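Side-chain contacts in class II aldolase/adducin N-terminal domain-containing protein (Thermoplasma acidophilum, PDB 3M4R), which is probably an oxidoreductase of the short-chain dehydrogenase family, of which this chain is only the zinc-binding N-terminal class II aldolase domain: residues N6-T11 with S24-S29; I17-Y22 with Y125-H130; G74-R79 with P111-E116; L84-I89 with P164-A169; G179-V184 with Y201-N206. All blocks are in the same frame, centred on the assembly; numbering follows the deposited sequence.

Interaction 1. Residues N6-T11 with S24-S29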
# COMPACT_ATOMS: atom_id res chain seq x y z
N ASN A 6 8.12 15.46 -7.15
CA ASN A 6 7.02 14.65 -7.69
C ASN A 6 7.26 14.31 -9.17
O ASN A 6 7.12 15.18 -10.05
CB ASN A 6 5.72 15.44 -7.53
CG ASN A 6 4.50 14.62 -7.89
OD1 ASN A 6 4.37 14.13 -9.01
ND2 ASN A 6 3.57 14.52 -6.96
N ARG A 7 7.60 13.05 -9.44
CA ARG A 7 8.12 12.65 -10.75
C ARG A 7 7.10 11.99 -11.71
O ARG A 7 7.51 11.33 -12.67
CB ARG A 7 9.32 11.71 -10.54
CG ARG A 7 10.31 12.16 -9.46
CD ARG A 7 11.54 11.22 -9.37
NE ARG A 7 12.09 11.12 -8.00
CZ ARG A 7 13.23 10.50 -7.66
NH1 ARG A 7 13.61 10.46 -6.38
NH2 ARG A 7 13.99 9.91 -8.58
N TRP A 8 5.80 12.16 -11.47
CA TRP A 8 4.78 11.43 -12.26
C TRP A 8 4.62 12.11 -13.62
O TRP A 8 4.21 13.26 -13.66
CB TRP A 8 3.43 11.37 -11.53
CG TRP A 8 2.43 10.41 -12.14
CD1 TRP A 8 1.68 10.62 -13.26
CD2 TRP A 8 2.07 9.10 -11.66
NE1 TRP A 8 0.89 9.52 -13.51
CE2 TRP A 8 1.10 8.58 -12.55
CE3 TRP A 8 2.47 8.31 -10.58
CZ2 TRP A 8 0.53 7.32 -12.39
CZ3 TRP A 8 1.89 7.05 -10.41
CH2 TRP A 8 0.94 6.57 -11.32
N ALA A 9 4.96 11.41 -14.70
CA ALA A 9 4.99 12.01 -16.05
C ALA A 9 3.90 11.48 -17.01
O ALA A 9 3.34 12.23 -17.79
CB ALA A 9 6.40 11.86 -16.68
N GLU A 10 3.59 10.20 -16.94
CA GLU A 10 2.65 9.61 -17.90
C GLU A 10 1.20 10.06 -17.72
O GLU A 10 0.83 10.69 -16.73
CB GLU A 10 2.73 8.09 -17.83
CG GLU A 10 4.09 7.52 -18.18
CD GLU A 10 4.54 7.92 -19.56
OE1 GLU A 10 3.73 7.82 -20.52
OE2 GLU A 10 5.71 8.34 -19.68
N THR A 11 0.38 9.76 -18.71
CA THR A 11 -1.06 9.88 -18.55
C THR A 11 -1.78 8.64 -19.08
O THR A 11 -2.78 8.23 -18.51
CB THR A 11 -1.61 11.20 -19.18
OG1 THR A 11 -1.13 11.34 -20.52
CG2 THR A 11 -1.19 12.43 -18.35
N SER A 24 5.05 2.09 -8.93
CA SER A 24 5.97 1.34 -8.09
C SER A 24 7.38 1.76 -8.40
O SER A 24 8.17 2.02 -7.51
CB SER A 24 5.79 -0.13 -8.34
OG SER A 24 4.48 -0.48 -7.95
N ARG A 25 7.69 1.82 -9.67
CA ARG A 25 9.03 2.25 -10.09
C ARG A 25 9.40 3.64 -9.57
O ARG A 25 10.52 3.83 -9.09
CB ARG A 25 9.15 2.17 -11.60
CG ARG A 25 9.17 0.73 -12.10
CD ARG A 25 8.98 0.68 -13.59
NE ARG A 25 9.09 -0.68 -14.08
CZ ARG A 25 9.02 -1.04 -15.37
NH1 ARG A 25 8.90 -0.12 -16.32
NH2 ARG A 25 9.14 -2.31 -15.71
N LEU A 26 8.48 4.59 -9.65
CA LEU A 26 8.72 5.96 -9.15
C LEU A 26 9.02 5.96 -7.65
O LEU A 26 9.95 6.56 -7.22
CB LEU A 26 7.50 6.84 -9.39
CG LEU A 26 7.26 7.29 -10.83
CD1 LEU A 26 6.14 8.31 -10.85
CD2 LEU A 26 8.50 7.87 -11.48
N ILE A 27 8.23 5.24 -6.86
CA ILE A 27 8.43 5.15 -5.43
C ILE A 27 9.76 4.48 -5.09
O ILE A 27 10.49 4.95 -4.21
CB ILE A 27 7.31 4.33 -4.79
CG1 ILE A 27 5.98 5.08 -4.86
CG2 ILE A 27 7.63 3.95 -3.35
CD1 ILE A 27 6.03 6.46 -4.35
N GLY A 28 10.06 3.36 -5.75
CA GLY A 28 11.31 2.62 -5.49
C GLY A 28 12.54 3.33 -6.02
O GLY A 28 13.65 2.94 -5.72
N SER A 29 12.33 4.37 -6.82
CA SER A 29 13.46 5.14 -7.33
C SER A 29 13.96 6.18 -6.32
O SER A 29 15.08 6.68 -6.46
CB SER A 29 13.09 5.80 -8.65
OG SER A 29 13.14 4.86 -9.70
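Leu-26 points its forked end from helix 16-28 at the bend of chain formed by Arg-7 and Trp-8, one methyl serving mainly each residue. Its CD1 lies 3.7 Å from Trp-8 CE3, at the benzo side of the indole, and the two side chains cross at about a right angle. The other branch, CD2, comes 4.0 Å from Arg-7 CB, while the Arg-7 carbonyl lies near both methyls. The tryptophan is brought back beside its own carbonyl by a chi1 of -168°, CG lying opposite the backbone N. Arg-7 instead carries its long chain toward Ser-29, bending at chi3, and its NH2 halts 4.0 Å from Ser-29 O, too far for a hydrogen bond. A branched aliphatic residue suits the place because it can fill both directions at once; an alanine here would probably leave the benzo ring around Trp-8 CE3 and the base of Arg-7 without their apolar partner, so that the N-terminal arm would hold less firmly. This surface contact lays the arm along helices 16-28 and 197-215: Tyr-22 of the first meets the indole edge-to-face, and Tyr-201 of the second is hydrogen-bonded through its hydroxyl to Arg-7 N.

Interaction 2. Residues I17-Y22 with Y125-H130; sequences IDEVVY and YKFVMH. With ZN (zinc ion), chain B.
The ring of Phe-127 meets helix 16-28 with its outer rim: Val-20 N lies at the edge, in the ring plane, 3.9 Å from CE2, while the carboxylate of Glu-19 approaches CZ obliquely, its plane turned 34° from that of the ring. Glu-19 touches along much of its length. CG is 3.5 Å from Phe-127 CZ, and CD comes to 3.3 Å from the same atom. The reach follows from its torsions, since a chi1 of -177° sets CG opposite the backbone N and the chain then runs on extended across the end of the ring. The acid is held at its far end by Gly-197 N, which gives a hydrogen bond to OE2 at the start of helix 197-215. A carboxylate thus suits the spot because it can take that backbone N-H while its carbons pack against CZ and CE2 of the phenylalanine; an alanine in its place would probably leave Gly-197 N without this acceptor and uncover CZ of the phenylalanine. Val-20 CB also packs 4.2 Å from Phe-127 CE2, and Val-43 of the adjoining strand touches both residues. Further along strand 127-131, His-130 places NE2 2.2 Å from the zinc ion, and its ND1 is hydrogen-bonded to Leu-190 O, which fixes the rotation of the imidazole. With His-132 it forms the His-X-His pair that, together with Glu-116 and His-188, makes the metal site known from class II aldolases such as fuculose-1-phosphate aldolase.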
# COMPACT_ATOMS: atom_id res chain seq x y z
N ILE A 17 -2.24 -3.06 -14.63
CA ILE A 17 -0.92 -3.51 -14.18
C ILE A 17 0.21 -2.56 -14.66
O ILE A 17 1.13 -2.25 -13.90
CB ILE A 17 -0.69 -5.00 -14.52
CG1 ILE A 17 -1.54 -5.89 -13.57
CG2 ILE A 17 0.79 -5.36 -14.37
CD1 ILE A 17 -1.73 -7.40 -14.03
N ASP A 18 0.15 -2.12 -15.90
CA ASP A 18 1.14 -1.15 -16.38
C ASP A 18 1.15 0.10 -15.51
O ASP A 18 2.21 0.64 -15.19
CB ASP A 18 0.93 -0.74 -17.85
CG ASP A 18 1.09 -1.90 -18.84
OD1 ASP A 18 1.84 -2.84 -18.54
OD2 ASP A 18 0.48 -1.86 -19.93
N GLU A 19 -0.04 0.56 -15.11
CA GLU A 19 -0.13 1.75 -14.25
C GLU A 19 0.49 1.55 -12.86
O GLU A 19 1.26 2.38 -12.42
CB GLU A 19 -1.59 2.20 -14.11
CG GLU A 19 -1.76 3.49 -13.27
CD GLU A 19 -3.13 4.14 -13.49
OE1 GLU A 19 -3.89 3.62 -14.30
OE2 GLU A 19 -3.48 5.12 -12.82
N VAL A 20 0.17 0.46 -12.19
CA VAL A 20 0.73 0.15 -10.87
C VAL A 20 2.24 -0.07 -10.95
O VAL A 20 2.94 0.31 -10.02
CB VAL A 20 0.04 -1.07 -10.15
CG1 VAL A 20 0.52 -2.45 -10.66
CG2 VAL A 20 0.22 -0.94 -8.61
N VAL A 21 2.73 -0.67 -12.05
CA VAL A 21 4.19 -0.90 -12.24
C VAL A 21 4.87 0.47 -12.30
O VAL A 21 5.89 0.72 -11.65
CB VAL A 21 4.50 -1.75 -13.52
CG1 VAL A 21 5.97 -1.58 -14.00
CG2 VAL A 21 4.18 -3.29 -13.29
N TYR A 22 4.29 1.36 -13.08
CA TYR A 22 4.82 2.70 -13.23
C TYR A 22 4.95 3.42 -11.90
O TYR A 22 6.01 3.93 -11.58
CB TYR A 22 3.96 3.50 -14.19
CG TYR A 22 4.52 4.87 -14.42
CD1 TYR A 22 5.69 5.04 -15.15
CD2 TYR A 22 3.91 5.99 -13.87
CE1 TYR A 22 6.21 6.30 -15.35
CE2 TYR A 22 4.42 7.23 -14.05
CZ TYR A 22 5.58 7.39 -14.79
OH TYR A 22 6.07 8.66 -14.96
N TYR A 125 -10.00 1.75 -2.21
CA TYR A 125 -9.58 2.55 -3.33
C TYR A 125 -8.86 1.62 -4.31
O TYR A 125 -8.23 0.61 -3.92
CB TYR A 125 -8.63 3.66 -2.87
CG TYR A 125 -9.24 5.05 -2.60
CD1 TYR A 125 -9.74 5.82 -3.65
CD2 TYR A 125 -9.26 5.60 -1.31
CE1 TYR A 125 -10.30 7.10 -3.44
CE2 TYR A 125 -9.79 6.90 -1.07
CZ TYR A 125 -10.32 7.65 -2.15
OH TYR A 125 -10.86 8.93 -1.96
N LYS A 126 -8.99 1.94 -5.59
CA LYS A 126 -8.40 1.10 -6.63
C LYS A 126 -6.88 0.93 -6.43
O LYS A 126 -6.37 -0.20 -6.52
CB LYS A 126 -8.74 1.64 -8.01
CG LYS A 126 -8.36 0.77 -9.17
CD LYS A 126 -8.91 1.33 -10.46
CE LYS A 126 -8.34 0.56 -11.67
NZ LYS A 126 -8.99 -0.79 -11.84
N PHE A 127 -6.18 2.02 -6.21
CA PHE A 127 -4.71 1.99 -6.04
C PHE A 127 -4.36 2.30 -4.58
O PHE A 127 -4.92 3.19 -3.99
CB PHE A 127 -4.00 3.05 -6.94
CG PHE A 127 -4.03 2.72 -8.40
CD1 PHE A 127 -5.17 2.99 -9.17
CD2 PHE A 127 -2.92 2.14 -9.01
CE1 PHE A 127 -5.21 2.69 -10.51
CE2 PHE A 127 -2.97 1.82 -10.39
CZ PHE A 127 -4.10 2.09 -11.12
N VAL A 128 -3.41 1.56 -4.03
CA VAL A 128 -2.90 1.78 -2.69
C VAL A 128 -1.38 1.68 -2.76
O VAL A 128 -0.81 0.79 -3.42
CB VAL A 128 -3.43 0.70 -1.72
CG1 VAL A 128 -2.84 0.89 -0.33
CG2 VAL A 128 -4.97 0.69 -1.66
N MSE A 129 -0.72 2.57 -2.03
CA MSE A 129 0.73 2.60 -1.95
C MSE A 129 1.17 2.68 -0.50
O MSE A 129 0.64 3.48 0.28
CB MSE A 129 1.25 3.81 -2.71
CG MSE A 129 0.97 3.68 -4.19
SE MSE A 129 1.69 5.25 -5.11
CE MSE A 129 1.04 4.69 -6.85
N HIS A 130 2.14 1.86 -0.16
CA HIS A 130 2.67 1.73 1.18
C HIS A 130 4.19 1.87 1.12
O HIS A 130 4.83 1.11 0.41
CB HIS A 130 2.34 0.35 1.74
CG HIS A 130 2.84 0.14 3.12
ND1 HIS A 130 2.87 1.16 4.06
CD2 HIS A 130 3.37 -0.95 3.72
CE1 HIS A 130 3.37 0.68 5.19
NE2 HIS A 130 3.71 -0.59 5.00
ZN ZN B . 5.00 -2.00 6.09
O HOH W 1 6.08 -3.33 7.16

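Interaction 3. Residues G74-R79 with P111-E116; sequences GFTGIR and PSPSVE. With ZN (zinc ion), chain B.
A chi1 of -75° turns Thr-76 OG1 opposite its carbonyl carbon and CG2 opposite its backbone N, so that the hydroxyl faces Pro-111 and the methyl faces Pro-113. OG1 gives a short hydrogen bond of 2.6 Å to Pro-111 O, arriving at a C=O...donor angle of 144° and tilted 21° from the carbonyl plane. The same hydroxyl is also hydrogen-bonded to Asn-62 ND2, so two partners grip it. Threonine fits because one beta-branched residue meets polar and apolar neighbours together: its CG2 is 4.1 Å from Pro-113 CB. Two residues on along the strand, Ile-78 crosses the same proline at about a right angle, with CD1 3.8 Å from Pro-113 CG. Prolines serve well in this irregular loop, since they offer firm apolar rings and lack an N-H that would need an acceptor. Beyond them Ser-114 OG accepts from Glu-116 N at 3.0 Å, an ST turn that steadies the backbone leading to Glu-116. That carboxylate chelates the zinc ion through both oxygens, OE1 and OE2 each 2.3 Å from the metal, and Asn-40 ND2 bonds to OE1. The loop thus ties strand 75-79, outermost of the sheet within this chain, to the Glu and three-His metal site of class II aldolase domains.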
# COMPACT_ATOMS: atom_id res chain seq x y z
N GLY A 74 5.86 -9.02 -11.06
CA GLY A 74 5.95 -8.73 -9.66
C GLY A 74 4.65 -8.50 -8.96
O GLY A 74 4.68 -8.07 -7.82
N PHE A 75 3.51 -8.70 -9.63
CA PHE A 75 2.21 -8.48 -9.04
C PHE A 75 1.44 -9.77 -9.04
O PHE A 75 1.12 -10.32 -10.10
CB PHE A 75 1.46 -7.35 -9.74
CG PHE A 75 2.08 -6.03 -9.42
CD1 PHE A 75 3.18 -5.57 -10.16
CD2 PHE A 75 1.70 -5.35 -8.26
CE1 PHE A 75 3.84 -4.37 -9.78
CE2 PHE A 75 2.37 -4.15 -7.88
CZ PHE A 75 3.43 -3.67 -8.64
N THR A 76 1.14 -10.24 -7.85
CA THR A 76 0.50 -11.56 -7.64
C THR A 76 -0.97 -11.25 -7.45
O THR A 76 -1.34 -10.30 -6.73
CB THR A 76 1.14 -12.28 -6.48
OG1 THR A 76 2.45 -12.78 -6.88
CG2 THR A 76 0.26 -13.49 -5.90
N GLY A 77 -1.82 -12.06 -8.11
CA GLY A 77 -3.27 -11.88 -8.06
C GLY A 77 -3.91 -12.56 -6.87
O GLY A 77 -3.78 -13.79 -6.74
N ILE A 78 -4.63 -11.78 -6.07
CA ILE A 78 -5.37 -12.28 -4.90
C ILE A 78 -6.84 -12.03 -5.12
O ILE A 78 -7.26 -10.92 -5.50
CB ILE A 78 -4.87 -11.58 -3.58
CG1 ILE A 78 -3.37 -11.81 -3.38
CG2 ILE A 78 -5.67 -12.02 -2.31
CD1 ILE A 78 -2.91 -13.28 -3.13
N ARG A 79 -7.65 -13.03 -4.90
CA ARG A 79 -9.10 -12.86 -5.06
C ARG A 79 -9.60 -11.90 -4.00
O ARG A 79 -9.38 -12.12 -2.84
CB ARG A 79 -9.84 -14.19 -4.92
CG ARG A 79 -9.42 -15.25 -5.91
CD ARG A 79 -10.12 -16.61 -5.72
NE ARG A 79 -9.72 -17.39 -6.87
CZ ARG A 79 -10.39 -17.50 -8.01
NH1 ARG A 79 -11.60 -16.96 -8.15
NH2 ARG A 79 -9.85 -18.20 -8.98
N PRO A 111 4.76 -15.81 -7.60
CA PRO A 111 5.52 -15.57 -6.37
C PRO A 111 4.60 -15.16 -5.19
O PRO A 111 3.55 -14.56 -5.40
CB PRO A 111 6.50 -14.47 -6.75
CG PRO A 111 6.54 -14.47 -8.29
CD PRO A 111 5.13 -14.84 -8.66
N SER A 112 5.00 -15.53 -3.98
CA SER A 112 4.21 -15.19 -2.77
C SER A 112 3.89 -13.70 -2.69
O SER A 112 4.74 -12.87 -2.95
CB SER A 112 4.95 -15.62 -1.51
OG SER A 112 5.06 -17.03 -1.44
N PRO A 113 2.65 -13.36 -2.33
CA PRO A 113 2.25 -11.98 -2.21
C PRO A 113 2.85 -11.34 -0.94
O PRO A 113 3.18 -12.04 0.02
CB PRO A 113 0.71 -12.05 -2.12
CG PRO A 113 0.47 -13.36 -1.46
CD PRO A 113 1.54 -14.28 -1.98
N SER A 114 3.03 -10.03 -1.00
CA SER A 114 3.45 -9.23 0.16
C SER A 114 2.76 -9.68 1.44
O SER A 114 1.55 -9.87 1.44
CB SER A 114 3.08 -7.74 -0.06
OG SER A 114 3.43 -6.94 1.08
N VAL A 115 3.54 -9.85 2.50
CA VAL A 115 2.98 -10.07 3.87
C VAL A 115 2.06 -8.91 4.35
O VAL A 115 1.26 -9.08 5.30
CB VAL A 115 4.08 -10.42 4.94
CG1 VAL A 115 4.83 -11.69 4.53
CG2 VAL A 115 5.10 -9.25 5.17
N GLU A 116 2.10 -7.76 3.65
CA GLU A 116 1.21 -6.63 3.98
C GLU A 116 0.00 -6.52 3.10
O GLU A 116 -0.63 -5.46 3.06
CB GLU A 116 2.03 -5.31 3.91
CG GLU A 116 3.27 -5.45 4.75
CD GLU A 116 3.86 -4.16 5.25
OE1 GLU A 116 4.81 -3.67 4.56
OE2 GLU A 116 3.42 -3.67 6.35
ZN ZN B . 5.00 -2.00 6.09
O HOH W 1 6.08 -3.33 7.16

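Interaction 4. Residues L84-I89 with P164-A169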
# COMPACT_ATOMS: atom_id res chain seq x y z
N LEU A 84 -11.52 -9.97 1.26
CA LEU A 84 -12.46 -9.17 2.01
C LEU A 84 -13.18 -10.03 3.03
O LEU A 84 -13.69 -9.53 4.05
CB LEU A 84 -13.51 -8.52 1.08
CG LEU A 84 -13.08 -7.27 0.30
CD1 LEU A 84 -14.21 -6.80 -0.67
CD2 LEU A 84 -12.67 -6.13 1.25
N ALA A 85 -13.26 -11.35 2.79
CA ALA A 85 -13.93 -12.23 3.74
C ALA A 85 -13.13 -12.34 5.00
O ALA A 85 -13.66 -12.68 6.02
CB ALA A 85 -14.18 -13.64 3.13
N ALA A 86 -11.83 -12.06 4.93
CA ALA A 86 -10.93 -12.12 6.10
C ALA A 86 -11.24 -11.05 7.14
O ALA A 86 -10.85 -11.19 8.31
CB ALA A 86 -9.42 -11.95 5.64
N ALA A 87 -11.93 -9.98 6.72
CA ALA A 87 -12.27 -8.87 7.62
C ALA A 87 -13.11 -9.33 8.79
O ALA A 87 -13.08 -8.71 9.84
CB ALA A 87 -12.98 -7.75 6.86
N LYS A 88 -13.85 -10.42 8.59
CA LYS A 88 -14.65 -11.09 9.64
C LYS A 88 -13.79 -11.73 10.69
O LYS A 88 -14.25 -12.00 11.77
CB LYS A 88 -15.51 -12.25 9.05
CG LYS A 88 -16.88 -11.85 8.48
CD LYS A 88 -16.78 -10.78 7.35
CE LYS A 88 -17.99 -9.81 7.36
NZ LYS A 88 -17.53 -8.39 7.10
N ILE A 89 -12.55 -12.06 10.36
CA ILE A 89 -11.73 -12.83 11.26
C ILE A 89 -11.16 -11.87 12.30
O ILE A 89 -10.82 -10.72 11.99
CB ILE A 89 -10.64 -13.61 10.52
CG1 ILE A 89 -11.29 -14.71 9.67
CG2 ILE A 89 -9.62 -14.20 11.48
CD1 ILE A 89 -10.34 -15.41 8.71
N PRO A 164 3.52 -4.85 12.39
CA PRO A 164 3.00 -5.24 11.08
C PRO A 164 2.32 -6.59 11.16
O PRO A 164 2.87 -7.49 11.77
CB PRO A 164 4.24 -5.27 10.20
CG PRO A 164 5.13 -4.21 10.83
CD PRO A 164 4.95 -4.48 12.29
N GLY A 165 1.12 -6.69 10.58
CA GLY A 165 0.37 -7.92 10.58
C GLY A 165 -1.12 -7.67 10.46
O GLY A 165 -1.57 -6.61 10.02
N PHE A 166 -1.89 -8.66 10.86
CA PHE A 166 -3.32 -8.68 10.64
C PHE A 166 -4.09 -7.67 11.49
O PHE A 166 -4.98 -6.95 10.99
CB PHE A 166 -3.85 -10.11 10.81
CG PHE A 166 -5.26 -10.28 10.32
CD1 PHE A 166 -5.53 -10.27 8.99
CD2 PHE A 166 -6.32 -10.35 11.21
CE1 PHE A 166 -6.86 -10.39 8.55
CE2 PHE A 166 -7.61 -10.46 10.77
CZ PHE A 166 -7.88 -10.48 9.45
N THR A 167 -3.75 -7.54 12.76
CA THR A 167 -4.36 -6.48 13.59
C THR A 167 -4.14 -5.07 13.02
O THR A 167 -5.08 -4.25 13.01
CB THR A 167 -3.94 -6.59 15.05
OG1 THR A 167 -4.25 -7.91 15.49
CG2 THR A 167 -4.75 -5.60 15.94
N LEU A 168 -2.95 -4.81 12.47
CA LEU A 168 -2.68 -3.53 11.89
C LEU A 168 -3.66 -3.31 10.76
O LEU A 168 -4.31 -2.26 10.72
CB LEU A 168 -1.22 -3.45 11.41
CG LEU A 168 -0.91 -2.24 10.53
CD1 LEU A 168 -1.15 -0.96 11.36
CD2 LEU A 168 0.55 -2.27 9.95
N ALA A 169 -3.84 -4.33 9.89
CA ALA A 169 -4.71 -4.19 8.75
C ALA A 169 -6.14 -3.93 9.15
O ALA A 169 -6.80 -3.11 8.52
CB ALA A 169 -4.61 -5.43 7.75
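Phe-166 turns the far rim of its ring toward two backbone carbonyls, those of Ala-86 and Ile-89. CZ is 3.3 Å from Ala-86 O and CE2 is 3.4 Å from Ile-89 O, with both oxygens in the plane of the ring. This edge-on approach suits an aromatic residue, whose rim hydrogens carry a slight positive charge and can face carbonyl oxygens without forming true hydrogen bonds. A chi1 of -168° sends the ring outward from the first turn of helix 166-175. Apolar contacts complete the fit: Ala-86 CB lies 4.2 Å from CE1 of Phe-166, and Ile-89 CG2 approaches CE2 of the same ring. In this class II aldolase domain, of the AraD-like group, helices surround a central sheet, and here the chain around the C-terminal part of helix 80-85 meets the start of helix 166-175, while Phe-118 of helix 117-121 packs edge-to-face on Phe-166. Small Ala-86 lets the ring come right up to its carbonyl, which also accepts from Ile-89 N at 2.8 Å. Ile-89 O also takes a weak hydrogen bond from Lys-170 NZ. Just before the ring, Gly-165 stands at the N-cap of helix 166-175; its phi of 154° would drive a beta carbon against the carbonyl oxygen of Pro-164. The Phe-166 side chain lies about 13 Å from the zinc ion.

Interaction 5. Residues G179-V184 with Y201-N206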
# COMPACT_ATOMS: atom_id res chain seq x y z
N GLY A 179 -12.67 10.80 1.96
CA GLY A 179 -12.05 12.10 1.76
C GLY A 179 -10.64 12.35 2.26
O GLY A 179 -10.10 13.43 1.97
N ILE A 180 -10.03 11.43 3.01
CA ILE A 180 -8.65 11.62 3.50
C ILE A 180 -7.63 11.33 2.41
O ILE A 180 -7.94 10.65 1.44
CB ILE A 180 -8.35 10.83 4.80
CG1 ILE A 180 -8.40 9.31 4.57
CG2 ILE A 180 -9.36 11.22 5.85
CD1 ILE A 180 -7.83 8.48 5.71
N ASP A 181 -6.41 11.86 2.55
CA ASP A 181 -5.36 11.67 1.56
C ASP A 181 -4.36 10.57 1.98
O ASP A 181 -3.56 10.07 1.17
CB ASP A 181 -4.60 12.96 1.32
CG ASP A 181 -5.47 14.06 0.67
OD1 ASP A 181 -6.28 13.76 -0.22
OD2 ASP A 181 -5.34 15.21 1.08
N GLY A 182 -4.39 10.17 3.24
CA GLY A 182 -3.35 9.26 3.71
C GLY A 182 -3.62 8.77 5.11
O GLY A 182 -4.39 9.38 5.84
N ILE A 183 -3.01 7.63 5.45
CA ILE A 183 -3.00 7.08 6.79
C ILE A 183 -1.54 6.90 7.20
O ILE A 183 -0.77 6.23 6.51
CB ILE A 183 -3.68 5.73 6.87
CG1 ILE A 183 -5.17 5.87 6.53
CG2 ILE A 183 -3.47 5.13 8.25
CD1 ILE A 183 -5.95 4.48 6.49
N VAL A 184 -1.16 7.54 8.31
CA VAL A 184 0.21 7.57 8.81
C VAL A 184 0.33 6.53 9.90
O VAL A 184 -0.47 6.51 10.82
CB VAL A 184 0.56 8.93 9.39
CG1 VAL A 184 1.99 8.92 10.00
CG2 VAL A 184 0.42 9.99 8.30
N TYR A 201 -0.02 8.37 -5.75
CA TYR A 201 1.37 8.84 -5.79
C TYR A 201 1.48 10.28 -5.34
O TYR A 201 2.28 10.62 -4.48
CB TYR A 201 1.94 8.80 -7.21
CG TYR A 201 3.36 9.31 -7.28
CD1 TYR A 201 4.41 8.54 -6.79
CD2 TYR A 201 3.67 10.56 -7.82
CE1 TYR A 201 5.73 9.00 -6.83
CE2 TYR A 201 5.01 11.04 -7.87
CZ TYR A 201 6.02 10.23 -7.37
OH TYR A 201 7.34 10.63 -7.38
N ASP A 202 0.72 11.17 -5.95
CA ASP A 202 0.83 12.59 -5.58
C ASP A 202 0.59 12.77 -4.07
O ASP A 202 1.25 13.58 -3.41
CB ASP A 202 -0.15 13.47 -6.38
CG ASP A 202 0.24 13.63 -7.88
OD1 ASP A 202 1.39 13.31 -8.29
OD2 ASP A 202 -0.64 14.13 -8.64
N ARG A 203 -0.39 12.03 -3.53
CA ARG A 203 -0.69 12.11 -2.11
C ARG A 203 0.49 11.62 -1.30
O ARG A 203 0.78 12.19 -0.24
CB ARG A 203 -1.91 11.29 -1.72
CG ARG A 203 -3.22 11.89 -2.15
CD ARG A 203 -4.43 10.98 -2.07
NE ARG A 203 -5.63 11.78 -2.35
CZ ARG A 203 -6.80 11.33 -2.77
NH1 ARG A 203 -7.00 10.06 -2.98
NH2 ARG A 203 -7.79 12.19 -3.00
N HIS A 204 1.17 10.59 -1.79
CA HIS A 204 2.33 10.08 -1.07
C HIS A 204 3.46 11.13 -0.98
O HIS A 204 4.03 11.37 0.09
CB HIS A 204 2.86 8.82 -1.74
CG HIS A 204 3.33 7.79 -0.76
ND1 HIS A 204 2.50 6.81 -0.26
CD2 HIS A 204 4.55 7.57 -0.21
CE1 HIS A 204 3.18 6.07 0.61
NE2 HIS A 204 4.43 6.49 0.64
N ILE A 205 3.77 11.75 -2.11
CA ILE A 205 4.86 12.73 -2.17
C ILE A 205 4.55 13.94 -1.30
O ILE A 205 5.39 14.36 -0.50
CB ILE A 205 5.17 13.17 -3.62
CG1 ILE A 205 5.67 12.00 -4.47
CG2 ILE A 205 6.18 14.34 -3.65
CD1 ILE A 205 6.83 11.21 -3.83
N ASN A 206 3.34 14.48 -1.46
CA ASN A 206 2.90 15.66 -0.71
C ASN A 206 3.06 15.44 0.79
O ASN A 206 3.67 16.27 1.46
CB ASN A 206 1.45 16.03 -1.08
CG ASN A 206 1.38 16.84 -2.37
OD1 ASN A 206 2.26 17.69 -2.60
ND2 ASN A 206 0.35 16.63 -3.19
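Asp-181, in the loop ahead of strand 182-185, and Arg-203, on helix 197-215, bring their CA atoms to 6.0 Å, the nearest CA pair between the two segments. Arg-203 runs its chain, extended from CG to NE, across Asp-181 at about a right angle, and NE lies 3.0 Å from Asp-181 OD1. This is a salt bridge, but the hydrogen bond in it is weak, with an N-H...O angle of only 121°; the carboxylate and guanidinium planes are 28° apart. The stronger polar grip on the arginine comes from strand 189-194, where NH1 is hydrogen-bonded to Phe-193 O. Ile-180 O lies over one face of the guanidinium, 4.4 Å from CZ. Nearer the helix, the methylene groups cover the backbone: CB and CD of Arg-203 are each 3.5 Å from Asp-181 O, a buried oxygen without a hydrogen-bond partner in the model. Arginine therefore suits the place doubly, with carbons long enough to lie over the loop and a cation to answer the aspartate. Strands 182-185 and 189-194 form a beta-hairpin, and this contact packs the following helix 197-215 against the chain at its start.

How the interactions relate
Interactions 2 and 3 share the zinc ion and its water: His-130 and Glu-116 come from them, His-132 and His-188 complete the protein ligands, and His-130 CD2 lies 3.2 Å from Glu-116 OE1. They also meet where Val-20 packs on Phe-75. Interaction 1 shares helix 16-28 with interaction 2, linked by Ala-9 N to Tyr-22 OH at 3.0 Å. It reaches interaction 5 as well, through Asn-6 ND2 and Asp-202 OD1, 2.8 Å apart. Interaction 4 lies opposite interaction 1 across the chain's centre, their centres 29 Å apart, yet borders the metal site through Pro-164, whose CB is 4.2 Å from Glu-116 OE2. Interactions 2, 3 and 5 all reach the same sheet.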